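Local coordinates for protein glycosyl hydrolase, family 8 (Clostridium perfringens, PDB 3REN) that is an alpha-amylase with an (alpha/alpha)6-barrel fold, and so probably hydrolyses alpha-linked glucans such as starch, at residues 87-92 with 132-137; 191-196 with 242-247. All coordinates share one frame; numbering follows the deposited sequence.

Interaction 1. Residues 87-92 with 132-137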
ATOM      1  N   ILE A  87      -1.800  13.160  13.405  1.00 13.50           N
ATOM      2  CA  ILE A  87      -0.414  13.220  12.896  1.00 13.31           C
ATOM      3  C   ILE A  87      -0.336  13.626  11.417  1.00 13.71           C
ATOM      4  O   ILE A  87       0.510  14.430  11.036  1.00 14.69           O
ATOM      5  CB  ILE A  87       0.306  11.865  13.116  1.00 12.81           C
ATOM      6  CG1 ILE A  87       0.583  11.701  14.615  1.00 14.31           C
ATOM      7  CG2 ILE A  87       1.585  11.762  12.267  1.00  9.12           C
ATOM      8  CD1 ILE A  87       0.624  10.242  15.084  1.00 16.08           C
ATOM      9  N   VAL A  88      -1.204  13.059  10.577  1.00 12.82           N
ATOM     10  CA  VAL A  88      -1.240  13.421   9.153  1.00 12.13           C
ATOM     11  C   VAL A  88      -1.558  14.927   8.924  1.00 12.82           C
ATOM     12  O   VAL A  88      -0.940  15.598   8.082  1.00 11.42           O
ATOM     13  CB  VAL A  88      -2.245  12.492   8.422  1.00 11.56           C
ATOM     14  CG1 VAL A  88      -2.680  13.049   7.118  1.00 10.89           C
ATOM     15  CG2 VAL A  88      -1.585  11.117   8.231  1.00 11.44           C
ATOM     16  N   LYS A  89      -2.526  15.449   9.669  1.00 13.50           N
ATOM     17  CA  LYS A  89      -2.923  16.856   9.477  1.00 14.91           C
ATOM     18  C   LYS A  89      -1.698  17.746   9.621  1.00 14.42           C
ATOM     19  O   LYS A  89      -1.545  18.689   8.845  1.00 14.92           O
ATOM     20  CB  LYS A  89      -4.034  17.280  10.447  1.00 14.55           C
ATOM     21  CG  LYS A  89      -5.348  16.527  10.148  1.00 18.05           C
ATOM     22  CD  LYS A  89      -6.578  17.228  10.650  1.00 23.83           C
ATOM     23  CE  LYS A  89      -6.815  17.085  12.122  1.00 27.30           C
ATOM     24  NZ  LYS A  89      -8.073  17.851  12.520  1.00 28.29           N
ATOM     25  N   GLU A  90      -0.814  17.413  10.569  1.00 14.22           N
ATOM     26  CA  GLU A  90       0.396  18.201  10.806  1.00 14.53           C
ATOM     27  C   GLU A  90       1.457  18.010   9.732  1.00 13.56           C
ATOM     28  O   GLU A  90       2.437  18.768   9.659  1.00 12.29           O
ATOM     29  CB  GLU A  90       0.974  17.973  12.227  1.00 15.74           C
ATOM     30  CG  GLU A  90      -0.002  18.407  13.371  1.00 20.77           C
ATOM     31  CD  GLU A  90      -0.567  19.821  13.191  1.00 28.69           C
ATOM     32  OE1 GLU A  90      -1.818  19.990  13.253  1.00 33.95           O
ATOM     33  OE2 GLU A  90       0.228  20.772  12.984  1.00 29.70           O
HETATM   34  N   MSE A  91       1.274  16.988   8.897  1.00 12.19           N
HETATM   35  CA  MSE A  91       2.199  16.767   7.783  1.00 11.30           C
HETATM   36  C   MSE A  91       1.695  17.485   6.525  1.00 11.58           C
HETATM   37  O   MSE A  91       2.379  17.443   5.475  1.00 12.20           O
HETATM   38  CB  MSE A  91       2.395  15.255   7.523  1.00 10.65           C
HETATM   39  CG  MSE A  91       3.090  14.552   8.692  1.00 10.43           C
HETATM   40 SE   MSE A  91       3.306  12.666   8.466  1.00 13.91          SE
HETATM   41  CE  MSE A  91       4.685  12.636   7.051  1.00 13.55           C
ATOM     42  N   ARG A  92       0.542  18.158   6.618  1.00 11.76           N
ATOM     43  CA  ARG A  92       0.005  18.869   5.467  1.00 13.10           C
ATOM     44  C   ARG A  92       0.940  20.005   5.097  1.00 14.87           C
ATOM     45  O   ARG A  92       1.425  20.716   5.967  1.00 15.64           O
ATOM     46  CB  ARG A  92      -1.410  19.419   5.687  1.00 12.79           C
ATOM     47  CG  ARG A  92      -2.078  19.841   4.402  1.00 14.62           C
ATOM     48  CD  ARG A  92      -3.449  20.522   4.632  1.00 16.08           C
ATOM     49  NE  ARG A  92      -3.336  21.698   5.485  1.00 15.81           N
ATOM     50  CZ  ARG A  92      -4.365  22.295   6.091  1.00 17.07           C
ATOM     51  NH1 ARG A  92      -4.154  23.367   6.875  1.00 14.61           N
ATOM     52  NH2 ARG A  92      -5.600  21.820   5.923  1.00 16.15           N
ATOM     53  N   SER A 132     -19.247  11.218   9.386  1.00 26.76           N
ATOM     54  CA  SER A 132     -18.529  12.389   9.851  1.00 26.05           C
ATOM     55  C   SER A 132     -18.041  13.201   8.667  1.00 24.59           C
ATOM     56  O   SER A 132     -16.986  12.885   8.108  1.00 23.42           O
ATOM     57  CB  SER A 132     -17.313  11.998  10.681  1.00 26.83           C
ATOM     58  OG  SER A 132     -17.683  11.745  12.019  1.00 32.57           O
ATOM     59  N   PHE A 133     -18.784  14.259   8.314  1.00 21.72           N
ATOM     60  CA  PHE A 133     -18.467  15.068   7.152  1.00 20.20           C
ATOM     61  C   PHE A 133     -17.028  15.612   7.191  1.00 19.28           C
ATOM     62  O   PHE A 133     -16.469  15.899   6.134  1.00 18.76           O
ATOM     63  CB  PHE A 133     -19.399  16.272   7.079  1.00 20.19           C
ATOM     64  CG  PHE A 133     -19.056  17.329   8.083  1.00 20.61           C
ATOM     65  CD1 PHE A 133     -18.172  18.361   7.755  1.00 20.77           C
ATOM     66  CD2 PHE A 133     -19.562  17.262   9.383  1.00 20.92           C
ATOM     67  CE1 PHE A 133     -17.807  19.316   8.711  1.00 20.16           C
ATOM     68  CE2 PHE A 133     -19.207  18.220  10.359  1.00 20.01           C
ATOM     69  CZ  PHE A 133     -18.332  19.246  10.015  1.00 22.78           C
ATOM     70  N   TYR A 134     -16.469  15.821   8.397  1.00 17.59           N
ATOM     71  CA  TYR A 134     -15.154  16.442   8.552  1.00 16.91           C
ATOM     72  C   TYR A 134     -14.068  15.677   7.755  1.00 16.85           C
ATOM     73  O   TYR A 134     -13.303  16.295   7.004  1.00 14.63           O
ATOM     74  CB  TYR A 134     -14.733  16.573  10.030  1.00 16.87           C
ATOM     75  CG  TYR A 134     -13.461  17.355  10.153  1.00 18.80           C
ATOM     76  CD1 TYR A 134     -13.483  18.749  10.287  1.00 20.25           C
ATOM     77  CD2 TYR A 134     -12.218  16.716  10.051  1.00 17.63           C
ATOM     78  CE1 TYR A 134     -12.299  19.472  10.354  1.00 18.67           C
ATOM     79  CE2 TYR A 134     -11.037  17.428  10.090  1.00 19.78           C
ATOM     80  CZ  TYR A 134     -11.072  18.791  10.248  1.00 20.22           C
ATOM     81  OH  TYR A 134      -9.887  19.483  10.306  1.00 18.73           O
ATOM     82  N   TYR A 135     -14.032  14.347   7.933  1.00 16.55           N
ATOM     83  CA  TYR A 135     -13.174  13.470   7.146  1.00 16.38           C
ATOM     84  C   TYR A 135     -13.317  13.695   5.631  1.00 16.66           C
ATOM     85  O   TYR A 135     -12.311  13.776   4.910  1.00 15.58           O
ATOM     86  CB  TYR A 135     -13.501  12.009   7.460  1.00 17.60           C
ATOM     87  CG  TYR A 135     -13.312  11.599   8.912  1.00 16.19           C
ATOM     88  CD1 TYR A 135     -12.158  11.937   9.600  1.00 16.84           C
ATOM     89  CD2 TYR A 135     -14.286  10.834   9.584  1.00 18.86           C
ATOM     90  CE1 TYR A 135     -11.974  11.559  10.914  1.00 18.67           C
ATOM     91  CE2 TYR A 135     -14.102  10.432  10.928  1.00 18.59           C
ATOM     92  CZ  TYR A 135     -12.950  10.802  11.579  1.00 19.15           C
ATOM     93  OH  TYR A 135     -12.722  10.436  12.906  1.00 22.14           O
ATOM     94  N   LYS A 136     -14.563  13.792   5.162  1.00 16.30           N
ATOM     95  CA  LYS A 136     -14.870  13.939   3.739  1.00 16.67           C
ATOM     96  C   LYS A 136     -14.372  15.303   3.214  1.00 16.49           C
ATOM     97  O   LYS A 136     -13.762  15.371   2.150  1.00 15.50           O
ATOM     98  CB  LYS A 136     -16.390  13.787   3.506  1.00 17.14           C
ATOM     99  CG  LYS A 136     -16.871  13.856   2.072  1.00 17.59           C
ATOM    100  CD  LYS A 136     -18.403  13.807   2.020  1.00 22.49           C
ATOM    101  CE  LYS A 136     -18.920  14.229   0.661  1.00 28.82           C
ATOM    102  NZ  LYS A 136     -20.419  14.195   0.596  1.00 33.47           N
ATOM    103  N   PHE A 137     -14.626  16.369   3.967  1.00 15.29           N
ATOM    104  CA  PHE A 137     -14.209  17.706   3.565  1.00 16.51           C
ATOM    105  C   PHE A 137     -12.702  17.807   3.516  1.00 15.78           C
ATOM    106  O   PHE A 137     -12.145  18.436   2.621  1.00 16.11           O
ATOM    107  CB  PHE A 137     -14.739  18.781   4.549  1.00 16.32           C
ATOM    108  CG  PHE A 137     -16.172  19.156   4.322  1.00 18.98           C
ATOM    109  CD1 PHE A 137     -17.029  18.296   3.654  1.00 19.02           C
ATOM    110  CD2 PHE A 137     -16.674  20.376   4.786  1.00 21.44           C
ATOM    111  CE1 PHE A 137     -18.368  18.653   3.427  1.00 22.51           C
ATOM    112  CE2 PHE A 137     -18.018  20.714   4.589  1.00 21.30           C
ATOM    113  CZ  PHE A 137     -18.850  19.849   3.898  1.00 20.33           C
TER

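Interaction 2. Residues 191-196 with 242-247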
ATOM      1  N   GLY A 191     -13.312  11.555 -15.408  1.00 19.80           N
ATOM      2  CA  GLY A 191     -12.299  11.657 -16.438  1.00 18.93           C
ATOM      3  C   GLY A 191     -10.954  11.132 -15.952  1.00 18.45           C
ATOM      4  O   GLY A 191     -10.215  10.500 -16.712  1.00 17.78           O
ATOM      5  N   ILE A 192     -10.626  11.406 -14.690  1.00 17.81           N
ATOM      6  CA  ILE A 192      -9.356  10.933 -14.122  1.00 17.61           C
ATOM      7  C   ILE A 192      -9.377   9.414 -14.009  1.00 16.52           C
ATOM      8  O   ILE A 192      -8.402   8.763 -14.400  1.00 16.49           O
ATOM      9  CB  ILE A 192      -9.048  11.549 -12.712  1.00 17.10           C
ATOM     10  CG1 ILE A 192      -9.027  13.087 -12.775  1.00 20.94           C
ATOM     11  CG2 ILE A 192      -7.725  11.077 -12.231  1.00 16.39           C
ATOM     12  CD1 ILE A 192      -7.788  13.637 -13.433  1.00 19.23           C
ATOM     13  N   TYR A 193     -10.478   8.865 -13.458  1.00 16.78           N
ATOM     14  CA  TYR A 193     -10.695   7.421 -13.393  1.00 17.26           C
ATOM     15  C   TYR A 193     -10.562   6.755 -14.762  1.00 17.37           C
ATOM     16  O   TYR A 193      -9.888   5.717 -14.880  1.00 17.15           O
ATOM     17  CB  TYR A 193     -12.075   7.056 -12.786  1.00 16.55           C
ATOM     18  CG  TYR A 193     -12.289   5.548 -12.637  1.00 18.88           C
ATOM     19  CD1 TYR A 193     -12.666   4.754 -13.726  1.00 18.30           C
ATOM     20  CD2 TYR A 193     -12.105   4.917 -11.399  1.00 18.44           C
ATOM     21  CE1 TYR A 193     -12.856   3.407 -13.587  1.00 17.72           C
ATOM     22  CE2 TYR A 193     -12.296   3.563 -11.252  1.00 18.44           C
ATOM     23  CZ  TYR A 193     -12.673   2.815 -12.342  1.00 20.71           C
ATOM     24  OH  TYR A 193     -12.884   1.469 -12.186  1.00 22.45           O
ATOM     25  N   GLU A 194     -11.213   7.328 -15.776  1.00 17.84           N
ATOM     26  CA  GLU A 194     -11.206   6.772 -17.148  1.00 19.60           C
ATOM     27  C   GLU A 194      -9.795   6.771 -17.764  1.00 19.17           C
ATOM     28  O   GLU A 194      -9.386   5.782 -18.375  1.00 18.67           O
ATOM     29  CB  GLU A 194     -12.168   7.506 -18.093  1.00 20.18           C
ATOM     30  CG  GLU A 194     -13.658   7.440 -17.715  1.00 27.30           C
ATOM     31  CD  GLU A 194     -14.281   6.029 -17.830  1.00 36.80           C
ATOM     32  OE1 GLU A 194     -14.105   5.359 -18.881  1.00 39.73           O
ATOM     33  OE2 GLU A 194     -14.975   5.594 -16.874  1.00 41.65           O
ATOM     34  N   LYS A 195      -9.057   7.870 -17.596  1.00 18.43           N
ATOM     35  CA  LYS A 195      -7.676   7.921 -18.079  1.00 18.07           C
ATOM     36  C   LYS A 195      -6.741   6.939 -17.348  1.00 17.64           C
ATOM     37  O   LYS A 195      -5.999   6.181 -17.992  1.00 17.13           O
ATOM     38  CB  LYS A 195      -7.126   9.342 -18.054  1.00 18.96           C
ATOM     39  CG  LYS A 195      -5.639   9.476 -18.480  1.00 20.88           C
ATOM     40  CD  LYS A 195      -5.404   9.109 -19.966  1.00 25.78           C
ATOM     41  CE  LYS A 195      -3.990   9.481 -20.411  1.00 25.91           C
ATOM     42  NZ  LYS A 195      -3.580   8.815 -21.688  1.00 30.19           N
ATOM     43  N   SER A 196      -6.789   6.960 -16.018  1.00 17.38           N
ATOM     44  CA  SER A 196      -6.081   6.003 -15.159  1.00 16.79           C
ATOM     45  C   SER A 196      -6.342   4.547 -15.556  1.00 17.52           C
ATOM     46  O   SER A 196      -5.397   3.759 -15.760  1.00 16.17           O
ATOM     47  CB  SER A 196      -6.498   6.223 -13.694  1.00 16.81           C
ATOM     48  OG  SER A 196      -6.131   7.540 -13.302  1.00 13.90           O
ATOM     49  N   ILE A 242      -9.610  -4.664  -8.961  1.00 15.25           N
ATOM     50  CA  ILE A 242     -10.761  -5.467  -8.547  1.00 16.45           C
ATOM     51  C   ILE A 242     -11.633  -4.742  -7.534  1.00 16.65           C
ATOM     52  O   ILE A 242     -12.841  -4.866  -7.610  1.00 16.79           O
ATOM     53  CB  ILE A 242     -10.390  -6.906  -8.067  1.00 16.83           C
ATOM     54  CG1 ILE A 242      -9.634  -6.878  -6.750  1.00 18.53           C
ATOM     55  CG2 ILE A 242      -9.632  -7.639  -9.172  1.00 17.30           C
ATOM     56  CD1 ILE A 242      -8.967  -8.218  -6.367  1.00 22.20           C
ATOM     57  N   GLU A 243     -11.025  -3.974  -6.610  1.00 17.14           N
ATOM     58  CA  GLU A 243     -11.789  -3.228  -5.598  1.00 18.45           C
ATOM     59  C   GLU A 243     -12.645  -2.175  -6.250  1.00 18.81           C
ATOM     60  O   GLU A 243     -13.659  -1.784  -5.686  1.00 20.89           O
ATOM     61  CB  GLU A 243     -10.898  -2.585  -4.521  1.00 18.44           C
ATOM     62  CG  GLU A 243     -10.217  -3.560  -3.606  1.00 20.43           C
ATOM     63  CD  GLU A 243      -9.290  -2.888  -2.577  1.00 28.48           C
ATOM     64  OE1 GLU A 243      -8.928  -3.563  -1.595  1.00 30.38           O
ATOM     65  OE2 GLU A 243      -8.900  -1.697  -2.739  1.00 31.75           O
ATOM     66  N   ALA A 244     -12.262  -1.738  -7.446  1.00 18.70           N
ATOM     67  CA  ALA A 244     -13.030  -0.764  -8.204  1.00 18.46           C
ATOM     68  C   ALA A 244     -14.047  -1.428  -9.137  1.00 18.81           C
ATOM     69  O   ALA A 244     -14.720  -0.749  -9.899  1.00 18.91           O
ATOM     70  CB  ALA A 244     -12.076   0.127  -9.025  1.00 18.37           C
ATOM     71  N   GLY A 245     -14.134  -2.748  -9.094  1.00 19.38           N
ATOM     72  CA  GLY A 245     -15.081  -3.504  -9.921  1.00 19.04           C
ATOM     73  C   GLY A 245     -14.570  -3.897 -11.300  1.00 18.93           C
ATOM     74  O   GLY A 245     -15.334  -4.395 -12.116  1.00 19.66           O
ATOM     75  N   GLU A 246     -13.290  -3.674 -11.595  1.00 19.11           N
ATOM     76  CA  GLU A 246     -12.755  -4.047 -12.925  1.00 18.62           C
ATOM     77  C   GLU A 246     -12.354  -5.526 -12.979  1.00 18.83           C
ATOM     78  O   GLU A 246     -12.294  -6.203 -11.936  1.00 19.69           O
ATOM     79  CB  GLU A 246     -11.557  -3.171 -13.289  1.00 18.36           C
ATOM     80  CG  GLU A 246     -11.791  -1.675 -13.207  1.00 20.08           C
ATOM     81  CD  GLU A 246     -12.705  -1.137 -14.319  1.00 21.86           C
ATOM     82  OE1 GLU A 246     -12.826  -1.787 -15.396  1.00 24.73           O
ATOM     83  OE2 GLU A 246     -13.311  -0.052 -14.104  1.00 22.08           O
ATOM     84  N   ASN A 247     -12.018  -6.005 -14.176  1.00 19.04           N
ATOM     85  CA  ASN A 247     -11.765  -7.430 -14.418  1.00 19.80           C
ATOM     86  C   ASN A 247     -10.285  -7.790 -14.373  1.00 18.56           C
ATOM     87  O   ASN A 247      -9.514  -7.236 -15.125  1.00 18.94           O
ATOM     88  CB  ASN A 247     -12.333  -7.814 -15.798  1.00 20.70           C
ATOM     89  CG  ASN A 247     -12.192  -9.320 -16.107  1.00 24.32           C
ATOM     90  OD1 ASN A 247     -11.090  -9.882 -16.085  1.00 24.92           O
ATOM     91  ND2 ASN A 247     -13.321  -9.968 -16.383  1.00 29.64           N
TER

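Interaction 1. Residues 87-92 with 132-137
K89 NZ approaches the hydroxyl of Y134, the two side chains coming from opposite directions, a small worked example of how neighbouring helices of an (alpha/alpha)6 barrel can be bridged by two long side chains. The polar part of the contact is a single weak hydrogen bond, K89 NZ to Y134 OH at 3.3 Å. The ammonium group lies obliquely to the phenol ring, and NZ stays 3.9 Å from Y134 CE2. The bend that brings it there is in the outer part of the lysine, where chi3 is -78°, while chi2 and chi4 are extended.

Van der Waals contact is slight: K89 CD passes 4.0 Å from Y134 OH, and the two segments bury only 76 Å² between them. Their backbones stay well separated, with K89 CA and Y135 CA 11.0 Å apart.

Around this bridge, Y138 of helix 133-150 also touches K89 and R92, while Y135, next to Y134 in the chain, packs edge-to-face on F81 and hydrogen-bonds through OH to K78, both of helix 78-89. One long, weak bond between an ammonium and a neutral hydroxyl, made at the surface with little area buried, probably contributes only a little to stability.

Interaction 2. Residues 191-196 with 242-247
The phenol of Y193 donates a hydrogen bond to E246, with Y193 OH only 2.5 Å from E246 OE2, a very short distance. It illustrates how one tyrosine can span two elements of the barrel whose nearest CA atoms, those of Y193 and A244, are 10.0 Å apart.

The conformations of both partners serve this bond. On helix 188-201, Y193 holds CG anti to its backbone nitrogen (chi1 -177°), which carries the ring out toward the loop that follows helix 231-243. E246 arrives from the opposite direction and folds at chi2 (-71°), turning its carboxylate back to the hydroxyl. OE2 sits at the ring edge, in the plane of the phenol, although the carboxylate plane itself is turned 42° from the ring. Beside it, A244 CB also abuts the edge, 3.5 Å from Y193 OH and 4.1 Å from Y193 CE2, so the hydroxyl end has a methyl group and a carboxylate for neighbours.

Backbone geometry brings A244 and E246 together: G245, with positive phi, forms a Schellman motif just after helix 231-243, and A244 before it and E246 after it both point toward Y193. Within helix 188-201, S196 OG bonds back to I192 O at 2.8 Å, from above the carbonyl plane, and that oxygen also accepts from S196 N.

L176 of helix 176-185 touches both Y193 and A244, and the other carboxylate oxygen of E246 forms a long, weak ion pair with R241. The short phenol-carboxylate bond is probably a strong one, though its exact length is to be read with caution at 2.0 Å resolution, and it joins helix 188-201 to the loop that follows helix 231-243.

Both contacts rely on the hydroxyl of a tyrosine borne by a helix of the same (alpha/alpha)6 barrel, but interaction 1 joins two helices and interaction 2 a helix to the loop after another. They share no elements: interaction 1 links helices 78-89 and 133-150, whereas interaction 2 links helix 188-201 to the loop that follows helix 231-243. Neither is a core contact, but interaction 1 lies at the surface and interaction 2 is partly buried, with a buried alanine beside its polar pair. The hydroxyl accepts weakly from an ammonium in the first and donates to a carboxylate in the second. Their centres are 25 Å apart, and they do not touch.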